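Long-range contacts in type III effector NopAA (Sinorhizobium fredii USDA 257, PDB 6SDU), which hydrolyses xyloglucan as a type III secreted effector with a glycoside hydrolase family 12 domain, which also binds cellobiose: residues A[106-111]-A[210-215]; A[116-121]-A[171-176]. All blocks are in the same frame, centred on the assembly; numbering follows the deposited sequence.

Contact 1: residues A[106-111]-A[210-215]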
loop_
_atom_site.group_PDB
_atom_site.type_symbol
_atom_site.label_atom_id
_atom_site.label_comp_id
_atom_site.label_asym_id
_atom_site.label_seq_id
_atom_site.Cartn_x
_atom_site.Cartn_y
_atom_site.Cartn_z
ATOM N N VAL A 106 -3.598 2.477 -4.741
ATOM C CA VAL A 106 -3.476 1.068 -4.407
ATOM C C VAL A 106 -2.001 0.853 -4.081
ATOM O O VAL A 106 -1.139 1.159 -4.910
ATOM C CB VAL A 106 -3.933 0.182 -5.582
ATOM C CG1 VAL A 106 -3.781 -1.283 -5.242
ATOM C CG2 VAL A 106 -5.394 0.481 -5.920
ATOM N N ALA A 107 -1.692 0.362 -2.878
ATOM C CA ALA A 107 -0.279 0.308 -2.504
ATOM C C ALA A 107 0.059 -0.888 -1.624
ATOM O O ALA A 107 -0.759 -1.332 -0.811
ATOM C CB ALA A 107 0.135 1.580 -1.747
ATOM N N TYR A 108 1.315 -1.360 -1.763
ATOM C CA TYR A 108 1.947 -2.231 -0.783
ATOM C C TYR A 108 2.329 -1.372 0.411
ATOM O O TYR A 108 2.741 -0.217 0.248
ATOM C CB TYR A 108 3.224 -2.877 -1.346
ATOM C CG TYR A 108 2.959 -4.109 -2.147
ATOM C CD1 TYR A 108 2.772 -5.336 -1.526
ATOM C CD2 TYR A 108 2.838 -4.038 -3.527
ATOM C CE1 TYR A 108 2.501 -6.475 -2.264
ATOM C CE2 TYR A 108 2.572 -5.173 -4.278
ATOM C CZ TYR A 108 2.388 -6.385 -3.636
ATOM O OH TYR A 108 2.113 -7.519 -4.361
ATOM N N ASP A 109 2.153 -1.911 1.609
ATOM C CA ASP A 109 2.530 -1.235 2.851
ATOM C C ASP A 109 3.412 -2.213 3.624
ATOM O O ASP A 109 2.922 -3.193 4.186
ATOM C CB ASP A 109 1.287 -0.821 3.650
ATOM C CG ASP A 109 1.500 0.446 4.491
ATOM O OD1 ASP A 109 2.298 1.335 4.109
ATOM O OD2 ASP A 109 0.871 0.537 5.562
ATOM N N ILE A 110 4.720 -1.985 3.617
ATOM C CA ILE A 110 5.673 -2.896 4.231
ATOM C C ILE A 110 6.251 -2.235 5.480
ATOM O O ILE A 110 6.760 -1.110 5.416
ATOM C CB ILE A 110 6.769 -3.299 3.230
ATOM C CG1 ILE A 110 6.136 -3.970 2.022
ATOM C CG2 ILE A 110 7.841 -4.247 3.884
ATOM C CD1 ILE A 110 6.919 -3.783 0.760
ATOM N N TRP A 111 6.179 -2.935 6.611
ATOM C CA TRP A 111 6.630 -2.404 7.890
ATOM C C TRP A 111 7.776 -3.230 8.462
ATOM O O TRP A 111 7.888 -4.428 8.207
ATOM C CB TRP A 111 5.509 -2.404 8.909
ATOM C CG TRP A 111 4.361 -1.519 8.575
ATOM C CD1 TRP A 111 3.258 -1.820 7.801
ATOM C CD2 TRP A 111 4.204 -0.171 9.001
ATOM N NE1 TRP A 111 2.423 -0.712 7.726
ATOM C CE2 TRP A 111 2.981 0.303 8.466
ATOM C CE3 TRP A 111 4.984 0.690 9.781
ATOM C CZ2 TRP A 111 2.515 1.594 8.708
ATOM C CZ3 TRP A 111 4.525 1.979 10.020
ATOM C CH2 TRP A 111 3.301 2.421 9.482
ATOM N N GLY A 210 8.697 -7.014 9.317
ATOM C CA GLY A 210 7.543 -7.335 10.132
ATOM C C GLY A 210 6.341 -7.759 9.317
ATOM O O GLY A 210 5.940 -8.923 9.352
ATOM N N SER A 211 5.707 -6.812 8.628
ATOM C CA SER A 211 4.472 -7.094 7.911
ATOM C C SER A 211 4.532 -6.636 6.456
ATOM O O SER A 211 5.042 -5.552 6.156
ATOM C CB SER A 211 3.310 -6.399 8.622
ATOM O OG SER A 211 2.080 -6.947 8.206
ATOM N N VAL A 212 3.969 -7.441 5.556
ATOM C CA VAL A 212 3.748 -7.050 4.169
ATOM C C VAL A 212 2.245 -6.852 4.002
ATOM O O VAL A 212 1.470 -7.796 4.194
ATOM C CB VAL A 212 4.276 -8.089 3.165
ATOM C CG1 VAL A 212 3.765 -7.758 1.755
ATOM C CG2 VAL A 212 5.777 -8.104 3.152
ATOM N N GLN A 213 1.820 -5.631 3.684
ATOM C CA GLN A 213 0.398 -5.319 3.520
ATOM C C GLN A 213 0.076 -4.878 2.092
ATOM O O GLN A 213 0.946 -4.382 1.368
ATOM C CB GLN A 213 -0.040 -4.228 4.503
ATOM C CG GLN A 213 0.216 -4.583 5.938
ATOM C CD GLN A 213 -0.056 -3.449 6.919
ATOM O OE1 GLN A 213 -0.221 -2.281 6.543
ATOM N NE2 GLN A 213 -0.075 -3.793 8.192
ATOM N N TYR A 214 -1.185 -5.070 1.684
ATOM C CA TYR A 214 -1.649 -4.590 0.387
ATOM C C TYR A 214 -3.117 -4.173 0.459
ATOM O O TYR A 214 -3.952 -4.919 0.977
ATOM C CB TYR A 214 -1.461 -5.652 -0.707
ATOM C CG TYR A 214 -1.534 -5.081 -2.108
ATOM C CD1 TYR A 214 -0.554 -4.211 -2.582
ATOM C CD2 TYR A 214 -2.591 -5.408 -2.966
ATOM C CE1 TYR A 214 -0.615 -3.691 -3.888
ATOM C CE2 TYR A 214 -2.666 -4.895 -4.269
ATOM C CZ TYR A 214 -1.683 -4.030 -4.721
ATOM O OH TYR A 214 -1.764 -3.514 -6.011
ATOM N N GLY A 215 -3.427 -3.009 -0.104
ATOM C CA GLY A 215 -4.794 -2.514 -0.079
ATOM C C GLY A 215 -4.897 -1.200 -0.815
ATOM O O GLY A 215 -4.115 -0.942 -1.732
#
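Val106 lays CG1 against the phenol end of Tyr214, 3.5 Å from its CZ; the Tyr214 hydroxyl itself is bonded to Gln96 and Thr123. Ala107 and Gly215 then exchange two backbone hydrogen bonds, opening an antiparallel ladder in which Asp109-Gln213 and Trp111-Ser211 are the further hydrogen-bonded pairs. CD1 of Tyr214 stands 3.4 Å above the plane of the Tyr108 ring, over its centre, and the two ring planes meet obliquely at 47°. Both rings also meet Trp232 of strand 225-236 in the other sheet, while Tyr108 OH bonds to Ser92.

Asp109 runs alongside Gln213 on the opposite, cleft-side face. Ile110 packs more loosely, its CG1 4.3 Å from CG2 of Val212. Trp111 sends its indole NE1 to Asp109 OD2 at 2.9 Å, from above the carboxylate plane, and more weakly to Gln213 OE1 at 3.3 Å. Its carbonyl O accepts from both Gly210 N and Ser211 N, a classic beta bulge. OD2 of Asp109 and OE1 of Gln213, both acceptors, lie 3.2 Å apart; the one indole N-H, turned toward both oxygens, probably offsets part of their mutual repulsion.

Contact 2: residues A[116-121]-A[171-176]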
loop_
_atom_site.group_PDB
_atom_site.type_symbol
_atom_site.label_atom_id
_atom_site.label_comp_id
_atom_site.label_asym_id
_atom_site.label_seq_id
_atom_site.Cartn_x
_atom_site.Cartn_y
_atom_site.Cartn_z
ATOM N N LYS A 116 9.224 1.561 12.876
ATOM C CA LYS A 116 9.949 2.810 12.708
ATOM C C LYS A 116 10.248 3.090 11.255
ATOM O O LYS A 116 10.645 4.206 10.918
ATOM C CB LYS A 116 11.256 2.790 13.534
ATOM C CG LYS A 116 11.001 2.757 15.060
ATOM C CD LYS A 116 11.018 4.157 15.667
ATOM C CE LYS A 116 10.009 4.295 16.815
ATOM N NZ LYS A 116 8.600 4.701 16.414
ATOM N N HIS A 117 10.026 2.116 10.381
ATOM C CA HIS A 117 10.220 2.280 8.948
ATOM C C HIS A 117 9.028 1.709 8.206
ATOM O O HIS A 117 8.635 0.559 8.439
ATOM C CB HIS A 117 11.511 1.585 8.496
ATOM C CG HIS A 117 12.726 2.148 9.147
ATOM N ND1 HIS A 117 13.278 1.599 10.285
ATOM C CD2 HIS A 117 13.473 3.241 8.848
ATOM C CE1 HIS A 117 14.331 2.313 10.645
ATOM N NE2 HIS A 117 14.474 3.312 9.787
ATOM N N GLU A 118 8.460 2.519 7.316
ATOM C CA GLU A 118 7.341 2.139 6.466
ATOM C C GLU A 118 7.772 2.290 5.011
ATOM O O GLU A 118 8.278 3.351 4.618
ATOM C CB GLU A 118 6.135 3.034 6.775
ATOM C CG GLU A 118 4.889 2.619 6.122
ATOM C CD GLU A 118 3.779 3.667 6.253
ATOM O OE1 GLU A 118 3.971 4.696 6.947
ATOM O OE2 GLU A 118 2.718 3.449 5.648
ATOM N N ILE A 119 7.623 1.227 4.223
ATOM C CA ILE A 119 7.959 1.249 2.796
ATOM C C ILE A 119 6.680 1.002 1.996
ATOM O O ILE A 119 6.018 -0.033 2.171
ATOM C CB ILE A 119 9.042 0.222 2.434
ATOM C CG1 ILE A 119 10.331 0.493 3.235
ATOM C CG2 ILE A 119 9.307 0.238 0.895
ATOM C CD1 ILE A 119 10.421 -0.267 4.552
ATOM N N MET A 120 6.323 1.959 1.134
ATOM C CA MET A 120 5.113 1.902 0.316
ATOM C C MET A 120 5.485 1.710 -1.146
ATOM O O MET A 120 6.445 2.314 -1.637
ATOM C CB MET A 120 4.273 3.182 0.444
ATOM C CG MET A 120 3.853 3.602 1.864
ATOM S SD MET A 120 2.404 4.695 1.813
ATOM C CE MET A 120 1.136 3.482 1.472
ATOM N N LEU A 121 4.736 0.862 -1.833
ATOM C CA LEU A 121 4.883 0.673 -3.271
ATOM C C LEU A 121 3.512 0.907 -3.889
ATOM O O LEU A 121 2.604 0.102 -3.684
ATOM C CB LEU A 121 5.414 -0.724 -3.622
ATOM C CG LEU A 121 6.510 -1.331 -2.722
ATOM C CD1 LEU A 121 6.766 -2.803 -3.098
ATOM C CD2 LEU A 121 7.789 -0.517 -2.820
ATOM N N ASP A 171 4.112 10.147 14.171
ATOM C CA ASP A 171 4.895 9.684 15.309
ATOM C C ASP A 171 6.390 9.648 15.011
ATOM O O ASP A 171 7.138 8.944 15.702
ATOM C CB ASP A 171 4.394 8.301 15.740
ATOM C CG ASP A 171 4.585 7.253 14.652
ATOM O OD1 ASP A 171 4.887 7.639 13.508
ATOM O OD2 ASP A 171 4.387 6.049 14.927
ATOM N N GLY A 172 6.830 10.382 13.989
ATOM C CA GLY A 172 8.225 10.481 13.595
ATOM C C GLY A 172 8.811 9.287 12.866
ATOM O O GLY A 172 10.013 9.293 12.557
ATOM N N HIS A 173 8.004 8.303 12.492
ATOM C CA HIS A 173 8.545 7.147 11.801
ATOM C C HIS A 173 8.784 7.476 10.323
ATOM O O HIS A 173 8.040 8.256 9.717
ATOM C CB HIS A 173 7.615 5.936 11.999
ATOM C CG HIS A 173 6.527 5.824 10.978
ATOM N ND1 HIS A 173 5.293 6.420 11.129
ATOM C CD2 HIS A 173 6.487 5.176 9.788
ATOM C CE1 HIS A 173 4.542 6.144 10.074
ATOM N NE2 HIS A 173 5.242 5.385 9.251
ATOM N N LYS A 174 9.870 6.927 9.775
ATOM C CA LYS A 174 10.282 7.165 8.394
ATOM C C LYS A 174 9.356 6.489 7.376
ATOM O O LYS A 174 9.059 5.296 7.479
ATOM C CB LYS A 174 11.704 6.644 8.194
ATOM C CG LYS A 174 12.288 6.967 6.838
ATOM C CD LYS A 174 12.485 8.469 6.713
ATOM C CE LYS A 174 13.764 8.909 7.390
ATOM N NZ LYS A 174 13.829 10.393 7.469
ATOM N N VAL A 175 8.988 7.220 6.324
ATOM C CA VAL A 175 8.179 6.657 5.239
ATOM C C VAL A 175 8.926 6.827 3.919
ATOM O O VAL A 175 9.206 7.955 3.497
ATOM C CB VAL A 175 6.793 7.321 5.149
ATOM C CG1 VAL A 175 5.900 6.600 4.104
ATOM C CG2 VAL A 175 6.133 7.359 6.490
ATOM N N ILE A 176 9.227 5.711 3.262
ATOM C CA ILE A 176 9.830 5.698 1.933
ATOM C C ILE A 176 8.760 5.155 0.985
ATOM O O ILE A 176 8.273 4.030 1.175
ATOM C CB ILE A 176 11.100 4.826 1.891
ATOM C CG1 ILE A 176 12.094 5.208 2.990
ATOM C CG2 ILE A 176 11.789 4.937 0.536
ATOM C CD1 ILE A 176 12.748 6.546 2.751
#
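Glu118 and His173 meet through a short, nearly straight hydrogen bond, His173 NE2 to Glu118 OE1 at 2.7 Å with an N-H...O angle of 163°. The carboxylate oxygen lies in the plane of the imidazole, but the donor reaches it on the anti side, somewhat out of the carboxylate plane, and the two planar groups are turned 28° against each other. Glu118 is fully extended, CG anti to the backbone N, which carries its carboxylate out along Val175; CG2 of Val175 comes to 3.5 Å from OE1. The His173 ring instead folds back over its own backbone, CG lying between N and the carbonyl carbon (chi1 88°). There its second nitrogen is held too: ND1 donates to Asp171 OD1 at 2.7 Å, on the syn lone pair. With a carboxylate at each ring nitrogen, both in plane, the imidazole is fixed in rotation and would probably favour the protonated state.

On the opposite face of the sheet from Glu118 and Val175, the His117 ring passes obliquely by CB of Lys174, whose chain bends away to a salt bridge with Glu166 and a hydrogen bond to Tyr140. The parallel backbones are joined by four hydrogen bonds, from Lys174 N to Lys116 O through to Met120 N to Ile176 O. Met120 CG touches CG1 of Val175 at 4.3 Å, and its side chain contacts the bound glucose. Strands 103-112 and 160-168 flank the pair in the mixed sheet; on the face of Ile119 and Ile176, helix 191-200 packs on Ile119, and Tyr203 on Ile176.

Contacts 1 and 2 lie in one mixed sheet, their centres about 11 Å apart. Strands 208-218, 103-112, 117-125 and 174-180 are consecutive neighbours across it, the first two junctions antiparallel and the last parallel. Along the chain, 106-111 is followed by 116-121, then 171-176 and finally 210-215, and so contact 1 encloses contact 2. The shared boundary is tight: a probable backbone hydrogen bond joins Tyr108 N to Leu121 O, and Asp109 OD1 lies 2.6 Å from Glu118 OE2, two like-charged groups in close approach. Both contacts lie in the sheet that faces the bound sugar, which Met120 touches, consistent with the substrate cleft of the family 12 beta-sandwich.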